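Catalase-3 (PDB 4AJ9) catalyses the breakdown of hydrogen peroxide into dioxygen and water with a heme cofactor, and so probably protects the cell from peroxide damage. Local coordinates at residues A172-W177 and H470-Q475; E456-I461 and A675-D680; N462-E467 and K493-A498; I487-A492 and P504-T509. All coordinates share one frame; numbering follows the deposited sequence.

Overall arrangement
Four contacts tie helices of the catalase-related region to each other and to distant parts of the chain, all away from the heme. Contact 3 is the buried one, a helix pair whose apolar side chains flank an arginine. Contact 2 shares helix 454-468 with it, lies about 10 Å away between centres, and is polar: D677 of the C-terminal tail forms salt bridges with R465 and R494. Contact 1, partly buried, joins helix 174-182 to the loop before helix 474-487 through one carboxylate, and reaches contact 3 through W177 and E467. Surface contact 4 shares helix 489-499 with contact 3 and rests on a single hydrogen bond from a side-chain amide and proline packing.

Contact 1. Residues A172-W177 and H470-Q475; sequences AHDSAW and HVTNEQ
D174 turns its carboxylate into the chain at V471-N473 and takes three hydrogen bonds there. OD1 accepts from the backbone N of T472 at 2.8 Å (N-H...O 160°), while OD2 accepts from T472 OG1, also at 2.8 Å, and from N473 N at 2.9 Å. All three donors come in on the syn sides of the carboxylate, and the two on OD2 arrive from opposite faces of its plane, so the group is fixed in rotation. T472 OG1 stands between its own backbone N and carbonyl carbon (chi1 72°), which keeps the hydroxyl on the side of D174. V471 flanks this grip: CG1 lies 3.8 Å from D174 OD2, while CG2 makes the apolar contact, 3.9 Å from W177 CB. Further along, the methyl of A172 sits over one face of the H470 ring, CB 4.2 Å from the centroid, a CH-pi contact. A water bridges D174 N and H470 O. In the next shell, H470 ND1 bonds to F466 O, W177 NE1 reaches E467, and L402 of the second subunit packs on D174 and N473. N473 occupies the N-cap of helix 474-487, its OD1 bonded to V476 N. The arrangement is that of an aspartate in the first turn of helix 174-182 clasping the loop and N-cap that lead into helix 474-487.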
loop_
_atom_site.group_PDB
_atom_site.type_symbol
_atom_site.label_atom_id
_atom_site.label_comp_id
_atom_site.label_asym_id
_atom_site.label_seq_id
_atom_site.Cartn_x
_atom_site.Cartn_y
_atom_site.Cartn_z
ATOM N N ALA C 172 -28.616 -1.428 17.674
ATOM C CA ALA C 172 -30.074 -1.523 17.533
ATOM C C ALA C 172 -30.503 -1.999 16.154
ATOM O O ALA C 172 -31.135 -1.259 15.406
ATOM C CB ALA C 172 -30.735 -0.166 17.861
ATOM N N HIS C 173 -30.147 -3.230 15.809
ATOM C CA HIS C 173 -30.607 -3.825 14.558
ATOM C C HIS C 173 -30.551 -5.341 14.620
ATOM O O HIS C 173 -29.884 -5.910 15.481
ATOM C CB HIS C 173 -29.806 -3.313 13.359
ATOM C CG HIS C 173 -28.323 -3.454 13.513
ATOM N ND1 HIS C 173 -27.579 -4.341 12.763
ATOM C CD2 HIS C 173 -27.442 -2.805 14.314
ATOM C CE1 HIS C 173 -26.303 -4.236 13.099
ATOM N NE2 HIS C 173 -26.193 -3.314 14.040
ATOM N N ASP C 174 -31.241 -5.981 13.681
ATOM C CA ASP C 174 -31.434 -7.427 13.693
ATOM C C ASP C 174 -30.166 -8.244 13.923
ATOM O O ASP C 174 -30.142 -9.126 14.785
ATOM C CB ASP C 174 -32.104 -7.891 12.395
ATOM C CG ASP C 174 -33.568 -7.510 12.334
ATOM O OD1 ASP C 174 -33.897 -6.337 12.613
ATOM O OD2 ASP C 174 -34.394 -8.395 12.040
ATOM N N SER C 175 -29.123 -7.964 13.149
ATOM C CA SER C 175 -27.967 -8.845 13.134
ATOM C C SER C 175 -27.267 -8.854 14.489
ATOM O O SER C 175 -26.764 -9.891 14.931
ATOM C CB SER C 175 -26.994 -8.458 12.016
ATOM O OG SER C 175 -26.520 -7.137 12.168
ATOM N N ALA C 176 -27.242 -7.697 15.145
ATOM C CA ALA C 176 -26.539 -7.567 16.420
ATOM C C ALA C 176 -27.208 -8.449 17.466
ATOM O O ALA C 176 -26.557 -9.220 18.180
ATOM C CB ALA C 176 -26.528 -6.126 16.881
ATOM N N TRP C 177 -28.522 -8.310 17.567
ATOM C CA TRP C 177 -29.290 -9.040 18.573
ATOM C C TRP C 177 -29.468 -10.523 18.234
ATOM O O TRP C 177 -29.619 -11.352 19.134
ATOM C CB TRP C 177 -30.622 -8.331 18.834
ATOM C CG TRP C 177 -30.406 -7.076 19.600
ATOM C CD1 TRP C 177 -29.984 -5.863 19.105
ATOM C CD2 TRP C 177 -30.529 -6.913 21.016
ATOM N NE1 TRP C 177 -29.856 -4.954 20.136
ATOM C CE2 TRP C 177 -30.189 -5.573 21.315
ATOM C CE3 TRP C 177 -30.908 -7.766 22.062
ATOM C CZ2 TRP C 177 -30.221 -5.072 22.613
ATOM C CZ3 TRP C 177 -30.938 -7.263 23.350
ATOM C CH2 TRP C 177 -30.607 -5.927 23.612
ATOM N N HIS C 470 -36.275 -2.503 17.638
ATOM C CA HIS C 470 -35.798 -2.244 16.275
ATOM C C HIS C 470 -35.617 -3.526 15.470
ATOM O O HIS C 470 -35.438 -3.478 14.250
ATOM C CB HIS C 470 -34.473 -1.472 16.280
ATOM C CG HIS C 470 -34.610 -0.035 16.674
ATOM N ND1 HIS C 470 -34.721 0.368 17.986
ATOM C CD2 HIS C 470 -34.650 1.094 15.928
ATOM C CE1 HIS C 470 -34.822 1.684 18.034
ATOM N NE2 HIS C 470 -34.784 2.149 16.799
ATOM N N VAL C 471 -35.648 -4.671 16.149
ATOM C CA VAL C 471 -35.437 -5.953 15.478
ATOM C C VAL C 471 -36.676 -6.351 14.703
ATOM O O VAL C 471 -37.733 -6.573 15.292
ATOM C CB VAL C 471 -35.077 -7.061 16.489
ATOM C CG1 VAL C 471 -34.901 -8.397 15.781
ATOM C CG2 VAL C 471 -33.812 -6.675 17.259
ATOM N N THR C 472 -36.552 -6.422 13.381
ATOM C CA THR C 472 -37.693 -6.762 12.532
ATOM C C THR C 472 -38.092 -8.232 12.611
ATOM O O THR C 472 -39.281 -8.567 12.516
ATOM C CB THR C 472 -37.431 -6.413 11.060
ATOM O OG1 THR C 472 -36.480 -7.334 10.514
ATOM C CG2 THR C 472 -36.899 -4.994 10.937
ATOM N N ASN C 473 -37.111 -9.114 12.755
ATOM C CA ASN C 473 -37.390 -10.548 12.737
ATOM C C ASN C 473 -37.991 -11.026 14.053
ATOM O O ASN C 473 -37.371 -10.901 15.103
ATOM C CB ASN C 473 -36.129 -11.351 12.429
ATOM C CG ASN C 473 -36.410 -12.838 12.318
ATOM O OD1 ASN C 473 -36.561 -13.543 13.326
ATOM N ND2 ASN C 473 -36.497 -13.320 11.093
ATOM N N GLU C 474 -39.204 -11.572 13.995
ATOM C CA GLU C 474 -39.906 -11.982 15.208
ATOM C C GLU C 474 -39.178 -13.089 15.978
ATOM O O GLU C 474 -39.060 -13.011 17.202
ATOM C CB GLU C 474 -41.347 -12.411 14.899
ATOM C CG GLU C 474 -42.137 -12.844 16.123
ATOM C CD GLU C 474 -42.866 -11.688 16.803
ATOM O OE1 GLU C 474 -42.374 -10.537 16.750
ATOM O OE2 GLU C 474 -43.944 -11.935 17.384
ATOM N N GLN C 475 -38.705 -14.124 15.283
ATOM C CA GLN C 475 -38.003 -15.207 15.988
ATOM C C GLN C 475 -36.786 -14.694 16.750
ATOM O O GLN C 475 -36.497 -15.148 17.861
ATOM C CB GLN C 475 -37.590 -16.339 15.046
ATOM C CG GLN C 475 -37.046 -17.566 15.783
ATOM C CD GLN C 475 -38.032 -18.084 16.821
ATOM O OE1 GLN C 475 -39.234 -18.142 16.569
ATOM N NE2 GLN C 475 -37.531 -18.435 18.002
HETATM O O HOH W 1 -32.968 -3.643 12.381
#

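Contact 2. Residues E456-I461 and A675-D680; sequences EQQFVI and AVDGDD
Two hydrogen bonds join Q458, on helix 454-468, to D677 in the C-terminal tail, and the side-chain amide uses both of its ends. D677 N donates to Q458 OE1 at 2.7 Å with a nearly straight N-H...O angle of 163°, approaching from above the carbonyl plane. In return Q458 NE2 donates to D677 OD2 at 3.0 Å; the carboxylate oxygen lies in the plane of the amide, yet is itself met from above its own plane, since the two flat groups stand 88° apart. The glutamine reaches the tail because CG is anti to the backbone N (chi1 -172°) and the chain then bends at chi2. The remaining contacts are van der Waals approaches of carbon to oxygen: V676 CG1 comes within 3.3 Å of Q458 OE1, Q458 CG lies 3.7 Å from A675 O, and I461 CG2 brushes D677 OD2 at 4.1 Å. Within the tail, a type II beta turn from V676 to D679 carries D677; D679 N bonds to V676 O, and V676 N donates to D679 OD2 at 2.8 Å. Charge enters from outside: D677 OD2 makes a salt bridge to R494 NE and OD1 one to R465 NH2, while Q458 OE1 also accepts from R494 NH2 and NE2 donates to N462 OD1. P606 of the third subunit packs on D677. The buried glutamine thus has two partners at each end of the amide, and the aspartate, flanked by two arginines, is probably held in its ionised form, so that the tail is fastened to two helices by charge as well as by hydrogen bonds.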
loop_
_atom_site.group_PDB
_atom_site.type_symbol
_atom_site.label_atom_id
_atom_site.label_comp_id
_atom_site.label_asym_id
_atom_site.label_seq_id
_atom_site.Cartn_x
_atom_site.Cartn_y
_atom_site.Cartn_z
ATOM N N GLU C 456 -31.629 2.746 37.902
ATOM C CA GLU C 456 -30.508 2.303 37.086
ATOM C C GLU C 456 -30.862 1.002 36.371
ATOM O O GLU C 456 -30.575 0.837 35.186
ATOM C CB GLU C 456 -29.281 2.108 37.967
ATOM C CG GLU C 456 -27.973 2.185 37.234
ATOM C CD GLU C 456 -26.795 2.338 38.173
ATOM O OE1 GLU C 456 -26.930 1.988 39.372
ATOM O OE2 GLU C 456 -25.738 2.810 37.706
ATOM N N GLN C 457 -31.496 0.082 37.095
ATOM C CA GLN C 457 -32.000 -1.153 36.488
ATOM C C GLN C 457 -33.034 -0.814 35.424
ATOM O O GLN C 457 -33.118 -1.467 34.378
ATOM C CB GLN C 457 -32.624 -2.062 37.551
ATOM C CG GLN C 457 -31.633 -2.666 38.537
ATOM C CD GLN C 457 -32.321 -3.561 39.560
ATOM O OE1 GLN C 457 -33.496 -3.371 39.856
ATOM N NE2 GLN C 457 -31.598 -4.551 40.089
ATOM N N GLN C 458 -33.823 0.220 35.687
ATOM C CA GLN C 458 -34.852 0.611 34.734
ATOM C C GLN C 458 -34.211 1.119 33.439
ATOM O O GLN C 458 -34.716 0.855 32.355
ATOM C CB GLN C 458 -35.797 1.662 35.330
ATOM C CG GLN C 458 -37.011 1.967 34.447
ATOM C CD GLN C 458 -37.956 0.794 34.310
ATOM O OE1 GLN C 458 -38.587 0.370 35.281
ATOM N NE2 GLN C 458 -38.076 0.273 33.097
ATOM N N PHE C 459 -33.093 1.835 33.558
ATOM C CA PHE C 459 -32.386 2.340 32.381
ATOM C C PHE C 459 -31.923 1.190 31.493
ATOM O O PHE C 459 -32.048 1.247 30.267
ATOM C CB PHE C 459 -31.194 3.206 32.780
ATOM C CG PHE C 459 -31.571 4.562 33.313
ATOM C CD1 PHE C 459 -32.735 5.178 32.907
ATOM C CD2 PHE C 459 -30.748 5.222 34.210
ATOM C CE1 PHE C 459 -33.071 6.428 33.386
ATOM C CE2 PHE C 459 -31.083 6.466 34.694
ATOM C CZ PHE C 459 -32.246 7.068 34.275
ATOM N N VAL C 460 -31.374 0.150 32.120
ATOM C CA VAL C 460 -30.949 -1.047 31.395
ATOM C C VAL C 460 -32.127 -1.674 30.653
ATOM O O VAL C 460 -32.047 -1.957 29.452
ATOM C CB VAL C 460 -30.321 -2.092 32.344
ATOM C CG1 VAL C 460 -30.164 -3.436 31.641
ATOM C CG2 VAL C 460 -28.973 -1.589 32.927
ATOM N N ILE C 461 -33.235 -1.878 31.357
ATOM C CA ILE C 461 -34.415 -2.483 30.745
ATOM C C ILE C 461 -34.955 -1.634 29.586
ATOM O O ILE C 461 -35.324 -2.155 28.533
ATOM C CB ILE C 461 -35.523 -2.700 31.803
ATOM C CG1 ILE C 461 -35.261 -3.994 32.573
ATOM C CG2 ILE C 461 -36.900 -2.754 31.144
ATOM C CD1 ILE C 461 -35.973 -4.061 33.905
ATOM N N ALA C 675 -39.875 7.374 35.493
ATOM C CA ALA C 675 -40.851 6.348 35.846
ATOM C C ALA C 675 -40.244 4.943 35.835
ATOM O O ALA C 675 -39.538 4.567 34.899
ATOM C CB ALA C 675 -42.040 6.406 34.887
ATOM N N VAL C 676 -40.539 4.171 36.873
ATOM C CA VAL C 676 -40.152 2.766 36.936
ATOM C C VAL C 676 -41.384 1.907 36.672
ATOM O O VAL C 676 -42.499 2.328 36.972
ATOM C CB VAL C 676 -39.560 2.400 38.307
ATOM C CG1 VAL C 676 -39.348 0.901 38.408
ATOM C CG2 VAL C 676 -38.252 3.131 38.526
ATOM N N ASP C 677 -41.186 0.722 36.092
ATOM C CA ASP C 677 -42.297 -0.156 35.750
ATOM C C ASP C 677 -43.164 -0.384 36.978
ATOM O O ASP C 677 -42.646 -0.685 38.048
ATOM C CB ASP C 677 -41.782 -1.491 35.215
ATOM C CG ASP C 677 -41.133 -1.354 33.860
ATOM O OD1 ASP C 677 -41.688 -0.613 33.021
ATOM O OD2 ASP C 677 -40.060 -1.965 33.640
ATOM N N GLY C 678 -44.476 -0.233 36.814
ATOM C CA GLY C 678 -45.409 -0.386 37.917
ATOM C C GLY C 678 -45.947 0.939 38.430
ATOM O O GLY C 678 -47.011 0.985 39.051
ATOM N N ASP C 679 -45.222 2.020 38.159
ATOM C CA ASP C 679 -45.590 3.343 38.664
ATOM C C ASP C 679 -46.950 3.838 38.189
ATOM O O ASP C 679 -47.651 4.527 38.929
ATOM C CB ASP C 679 -44.526 4.386 38.307
ATOM C CG ASP C 679 -43.300 4.296 39.193
ATOM O OD1 ASP C 679 -43.344 3.559 40.208
ATOM O OD2 ASP C 679 -42.292 4.961 38.871
ATOM N N ASP C 680 -47.316 3.493 36.958
ATOM C CA ASP C 680 -48.508 4.068 36.336
ATOM C C ASP C 680 -49.766 3.227 36.541
ATOM O O ASP C 680 -50.809 3.506 35.953
ATOM C CB ASP C 680 -48.270 4.320 34.841
ATOM C CG ASP C 680 -47.984 3.043 34.065
ATOM O OD1 ASP C 680 -47.471 2.073 34.672
ATOM O OD2 ASP C 680 -48.271 3.013 32.846
#

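Contact 3. Residues N462-E467 and K493-A498; sequences NAIRFE and KRVAVA
Helices 454-468 and 489-499 run in roughly the same direction, their segment axes 8.9 Å apart at closest approach and crossing at -33°, with R465 and V495 nearest in backbone register. R465 is the polar centre of the interface. Extended from CG to NE, its chain passes the methyl of A498, whose CB lies 3.4 Å from R465 CG, and carries the guanidinium to the carbonyl of R494. There NE and NH2 grip one atom side-on, donating to R494 O at 2.9 and 2.8 Å; the oxygen lies in the guanidinium plane, while both donors stand above the same face of the carbonyl plane. R465 NH1 turns back to N462 OD1 on its own helix. Beside it, I464 CG2 meets V495 CG2 at 3.7 Å, the two side chains crossing at about a right angle. A leucine in place of R465 would probably leave R494 O without its two side-chain donors and deprive D677 of one cationic mate. L607 of the third subunit packs on R465 and V497. The whole is an obliquely crossed helix-helix packing with an arginine-to-carbonyl bridge, within the helical catalase-related region.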
loop_
_atom_site.group_PDB
_atom_site.type_symbol
_atom_site.label_atom_id
_atom_site.label_comp_id
_atom_site.label_asym_id
_atom_site.label_seq_id
_atom_site.Cartn_x
_atom_site.Cartn_y
_atom_site.Cartn_z
ATOM N N ASN C 462 -35.017 -0.326 29.806
ATOM C CA ASN C 462 -35.502 0.601 28.795
ATOM C C ASN C 462 -34.592 0.677 27.572
ATOM O O ASN C 462 -35.061 0.890 26.461
ATOM C CB ASN C 462 -35.720 1.994 29.394
ATOM C CG ASN C 462 -36.952 2.052 30.282
ATOM O OD1 ASN C 462 -37.748 1.108 30.321
ATOM N ND2 ASN C 462 -37.122 3.159 30.980
ATOM N N ALA C 463 -33.290 0.522 27.786
ATOM C CA ALA C 463 -32.353 0.484 26.673
ATOM C C ALA C 463 -32.586 -0.792 25.862
ATOM O O ALA C 463 -32.618 -0.773 24.628
ATOM C CB ALA C 463 -30.914 0.566 27.181
ATOM N N ILE C 464 -32.766 -1.909 26.559
ATOM C CA ILE C 464 -33.051 -3.171 25.877
ATOM C C ILE C 464 -34.377 -3.090 25.131
ATOM O O ILE C 464 -34.484 -3.549 23.991
ATOM C CB ILE C 464 -33.067 -4.364 26.851
ATOM C CG1 ILE C 464 -31.694 -4.515 27.528
ATOM C CG2 ILE C 464 -33.460 -5.645 26.112
ATOM C CD1 ILE C 464 -31.657 -5.581 28.662
ATOM N N ARG C 465 -35.388 -2.500 25.772
ATOM C CA ARG C 465 -36.673 -2.269 25.101
ATOM C C ARG C 465 -36.494 -1.435 23.832
ATOM O O ARG C 465 -37.036 -1.761 22.775
ATOM C CB ARG C 465 -37.657 -1.536 26.030
ATOM C CG ARG C 465 -38.231 -2.379 27.159
ATOM C CD ARG C 465 -39.001 -1.486 28.160
ATOM N NE ARG C 465 -39.851 -2.251 29.071
ATOM C CZ ARG C 465 -40.444 -1.748 30.153
ATOM N NH1 ARG C 465 -40.264 -0.474 30.496
ATOM N NH2 ARG C 465 -41.213 -2.527 30.906
ATOM N N PHE C 466 -35.752 -0.339 23.942
ATOM C CA PHE C 466 -35.553 0.536 22.785
ATOM C C PHE C 466 -34.898 -0.257 21.645
ATOM O O PHE C 466 -35.436 -0.336 20.538
ATOM C CB PHE C 466 -34.711 1.760 23.175
ATOM C CG PHE C 466 -34.241 2.584 22.000
ATOM C CD1 PHE C 466 -33.051 2.276 21.357
ATOM C CD2 PHE C 466 -34.982 3.676 21.551
ATOM C CE1 PHE C 466 -32.604 3.028 20.273
ATOM C CE2 PHE C 466 -34.544 4.440 20.464
ATOM C CZ PHE C 466 -33.348 4.116 19.826
ATOM N N GLU C 467 -33.749 -0.863 21.944
ATOM C CA GLU C 467 -32.962 -1.612 20.958
ATOM C C GLU C 467 -33.696 -2.789 20.330
ATOM O O GLU C 467 -33.723 -2.931 19.109
ATOM C CB GLU C 467 -31.650 -2.104 21.586
ATOM C CG GLU C 467 -30.751 -0.967 22.071
ATOM C CD GLU C 467 -29.389 -0.962 21.406
ATOM O OE1 GLU C 467 -29.014 -1.985 20.789
ATOM O OE2 GLU C 467 -28.688 0.070 21.506
ATOM N N LYS C 493 -39.745 -10.347 31.512
ATOM C CA LYS C 493 -41.137 -9.882 31.572
ATOM C C LYS C 493 -41.245 -8.407 31.181
ATOM O O LYS C 493 -42.041 -8.022 30.305
ATOM C CB LYS C 493 -41.737 -10.129 32.969
ATOM C CG LYS C 493 -42.147 -11.591 33.212
ATOM C CD LYS C 493 -42.343 -11.896 34.698
ATOM C CE LYS C 493 -43.535 -11.162 35.284
ATOM N NZ LYS C 493 -44.826 -11.694 34.757
ATOM N N ARG C 494 -40.414 -7.582 31.803
ATOM C CA ARG C 494 -40.482 -6.150 31.567
ATOM C C ARG C 494 -40.101 -5.781 30.129
ATOM O O ARG C 494 -40.738 -4.927 29.515
ATOM C CB ARG C 494 -39.654 -5.407 32.621
ATOM C CG ARG C 494 -40.318 -5.462 33.992
ATOM C CD ARG C 494 -39.338 -5.283 35.131
ATOM N NE ARG C 494 -38.937 -3.893 35.311
ATOM C CZ ARG C 494 -38.108 -3.482 36.266
ATOM N NH1 ARG C 494 -37.590 -4.355 37.131
ATOM N NH2 ARG C 494 -37.794 -2.203 36.364
ATOM N N VAL C 495 -39.091 -6.453 29.580
ATOM C CA VAL C 495 -38.721 -6.258 28.178
ATOM C C VAL C 495 -39.815 -6.784 27.248
ATOM O O VAL C 495 -40.203 -6.115 26.293
ATOM C CB VAL C 495 -37.373 -6.942 27.837
ATOM C CG1 VAL C 495 -37.161 -7.000 26.323
ATOM C CG2 VAL C 495 -36.211 -6.227 28.543
ATOM N N ALA C 496 -40.314 -7.981 27.538
ATOM C CA ALA C 496 -41.369 -8.589 26.730
ATOM C C ALA C 496 -42.543 -7.634 26.526
ATOM O O ALA C 496 -43.140 -7.602 25.455
ATOM C CB ALA C 496 -41.853 -9.896 27.367
ATOM N N VAL C 497 -42.873 -6.857 27.551
ATOM C CA VAL C 497 -43.992 -5.924 27.439
ATOM C C VAL C 497 -43.827 -5.025 26.223
ATOM O O VAL C 497 -44.742 -4.886 25.414
ATOM C CB VAL C 497 -44.136 -5.044 28.684
ATOM C CG1 VAL C 497 -45.136 -3.912 28.412
ATOM C CG2 VAL C 497 -44.585 -5.880 29.873
ATOM N N ALA C 498 -42.648 -4.423 26.097
ATOM C CA ALA C 498 -42.359 -3.503 24.996
ATOM C C ALA C 498 -42.492 -4.151 23.621
ATOM O O ALA C 498 -42.923 -3.512 22.661
ATOM C CB ALA C 498 -40.951 -2.896 25.174
#

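Contact 4. Residues I487-A492 and P504-T509; sequences ISNDVA and PQPDPT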
loop_
_atom_site.group_PDB
_atom_site.type_symbol
_atom_site.label_atom_id
_atom_site.label_comp_id
_atom_site.label_asym_id
_atom_site.label_seq_id
_atom_site.Cartn_x
_atom_site.Cartn_y
_atom_site.Cartn_z
ATOM N N ILE C 487 -31.392 -15.026 32.609
ATOM C CA ILE C 487 -30.693 -14.125 33.502
ATOM C C ILE C 487 -31.615 -13.659 34.625
ATOM O O ILE C 487 -31.241 -13.679 35.797
ATOM C CB ILE C 487 -30.173 -12.891 32.739
ATOM C CG1 ILE C 487 -29.048 -13.290 31.780
ATOM C CG2 ILE C 487 -29.680 -11.842 33.702
ATOM C CD1 ILE C 487 -28.601 -12.151 30.869
ATOM N N SER C 488 -32.818 -13.232 34.252
ATOM C CA SER C 488 -33.793 -12.734 35.209
ATOM C C SER C 488 -35.191 -12.793 34.609
ATOM O O SER C 488 -35.459 -12.196 33.570
ATOM C CB SER C 488 -33.457 -11.298 35.612
ATOM O OG SER C 488 -34.529 -10.693 36.311
ATOM N N ASN C 489 -36.076 -13.539 35.255
ATOM C CA ASN C 489 -37.456 -13.604 34.807
ATOM C C ASN C 489 -38.136 -12.233 34.775
ATOM O O ASN C 489 -38.878 -11.937 33.840
ATOM C CB ASN C 489 -38.260 -14.602 35.650
ATOM C CG ASN C 489 -39.704 -14.694 35.213
ATOM O OD1 ASN C 489 -40.604 -14.260 35.930
ATOM N ND2 ASN C 489 -39.936 -15.252 34.023
ATOM N N ASP C 490 -37.883 -11.392 35.777
ATOM C CA ASP C 490 -38.486 -10.060 35.809
ATOM C C ASP C 490 -37.979 -9.179 34.662
ATOM O O ASP C 490 -38.742 -8.416 34.076
ATOM C CB ASP C 490 -38.201 -9.349 37.132
ATOM C CG ASP C 490 -39.008 -8.079 37.287
ATOM O OD1 ASP C 490 -40.223 -8.129 37.020
ATOM O OD2 ASP C 490 -38.435 -7.029 37.655
ATOM N N VAL C 491 -36.689 -9.273 34.358
ATOM C CA VAL C 491 -36.135 -8.510 33.247
ATOM C C VAL C 491 -36.829 -8.902 31.952
ATOM O O VAL C 491 -37.265 -8.041 31.184
ATOM C CB VAL C 491 -34.610 -8.708 33.101
ATOM C CG1 VAL C 491 -34.139 -8.157 31.751
ATOM C CG2 VAL C 491 -33.872 -8.005 34.226
ATOM N N ALA C 492 -36.948 -10.206 31.715
ATOM C CA ALA C 492 -37.557 -10.683 30.481
ATOM C C ALA C 492 -39.027 -10.260 30.394
ATOM O O ALA C 492 -39.497 -9.860 29.331
ATOM C CB ALA C 492 -37.411 -12.200 30.357
ATOM N N PRO C 504 -42.415 -14.733 29.611
ATOM C CA PRO C 504 -41.911 -16.111 29.684
ATOM C C PRO C 504 -42.021 -16.717 31.084
ATOM O O PRO C 504 -42.158 -15.991 32.071
ATOM C CB PRO C 504 -40.435 -15.964 29.294
ATOM C CG PRO C 504 -40.362 -14.666 28.542
ATOM C CD PRO C 504 -41.363 -13.783 29.214
ATOM N N GLN C 505 -41.959 -18.045 31.153
ATOM C CA GLN C 505 -42.024 -18.758 32.420
ATOM C C GLN C 505 -40.628 -18.798 33.036
ATOM O O GLN C 505 -39.646 -18.987 32.323
ATOM C CB GLN C 505 -42.527 -20.181 32.186
ATOM C CG GLN C 505 -43.398 -20.715 33.301
ATOM C CD GLN C 505 -44.633 -19.868 33.512
ATOM O OE1 GLN C 505 -45.176 -19.297 32.566
ATOM N NE2 GLN C 505 -45.077 -19.770 34.758
ATOM N N PRO C 506 -40.538 -18.636 34.366
ATOM C CA PRO C 506 -39.239 -18.623 35.046
ATOM C C PRO C 506 -38.364 -19.802 34.642
ATOM O O PRO C 506 -38.859 -20.919 34.483
ATOM C CB PRO C 506 -39.625 -18.730 36.523
ATOM C CG PRO C 506 -40.964 -18.111 36.591
ATOM C CD PRO C 506 -41.654 -18.504 35.315
ATOM N N ASP C 507 -37.076 -19.535 34.450
ATOM C CA ASP C 507 -36.084 -20.572 34.171
ATOM C C ASP C 507 -34.934 -20.297 35.128
ATOM O O ASP C 507 -33.985 -19.607 34.775
ATOM C CB ASP C 507 -35.610 -20.489 32.720
ATOM C CG ASP C 507 -34.595 -21.572 32.362
ATOM O OD1 ASP C 507 -34.093 -22.270 33.271
ATOM O OD2 ASP C 507 -34.306 -21.722 31.157
ATOM N N PRO C 508 -35.030 -20.840 36.350
ATOM C CA PRO C 508 -34.246 -20.422 37.516
ATOM C C PRO C 508 -32.824 -20.978 37.635
ATOM O O PRO C 508 -32.157 -20.646 38.609
ATOM C CB PRO C 508 -35.092 -20.928 38.686
ATOM C CG PRO C 508 -35.754 -22.145 38.149
ATOM C CD PRO C 508 -36.024 -21.873 36.695
ATOM N N THR C 509 -32.377 -21.794 36.690
ATOM C CA THR C 509 -31.059 -22.420 36.784
ATOM C C THR C 509 -29.981 -21.434 37.258
ATOM O O THR C 509 -29.210 -21.721 38.183
ATOM C CB THR C 509 -30.643 -23.029 35.429
ATOM O OG1 THR C 509 -31.673 -23.911 34.972
ATOM C CG2 THR C 509 -29.317 -23.803 35.546
#
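At the surface, the proline-rich chain leaving helix 489-499 folds back on the N-terminal turn of the same helix. N489, in the first turn, makes the polar link: its ND2 donates to P504 O at 3.0 Å with an N-H...O angle of 146°. The acceptor lies exactly in the side-chain amide plane, whereas the donor stands above the carbonyl plane of P504. With CG anti to the backbone N (chi1 180°), the amide extends outward from the helix to the loop. P506 lays its ring against the same amide, CG 3.9 Å from N489 CG, the two side chains slanting across each other. One turn on, the A492 methyl faces the P504 ring, with CB 4.3 Å from CG in one of two modelled conformers of P504. Helix 474-487 adds to the hold through N485, whose OD1 accepts from N489 ND2 and whose ND2 donates to Q505 O, so that one asparagine links both segments. An alanine in place of N489 would probably leave both P504 O and N485 OD1 without this donor and open a gap beside the ring of P506. Y511 packs on N489 and its OH bonds to D507 N. The helix start itself is fixed by S488 as N-cap, where V491 N donates to S488 OG over 3.2 Å at a nearly straight 165°.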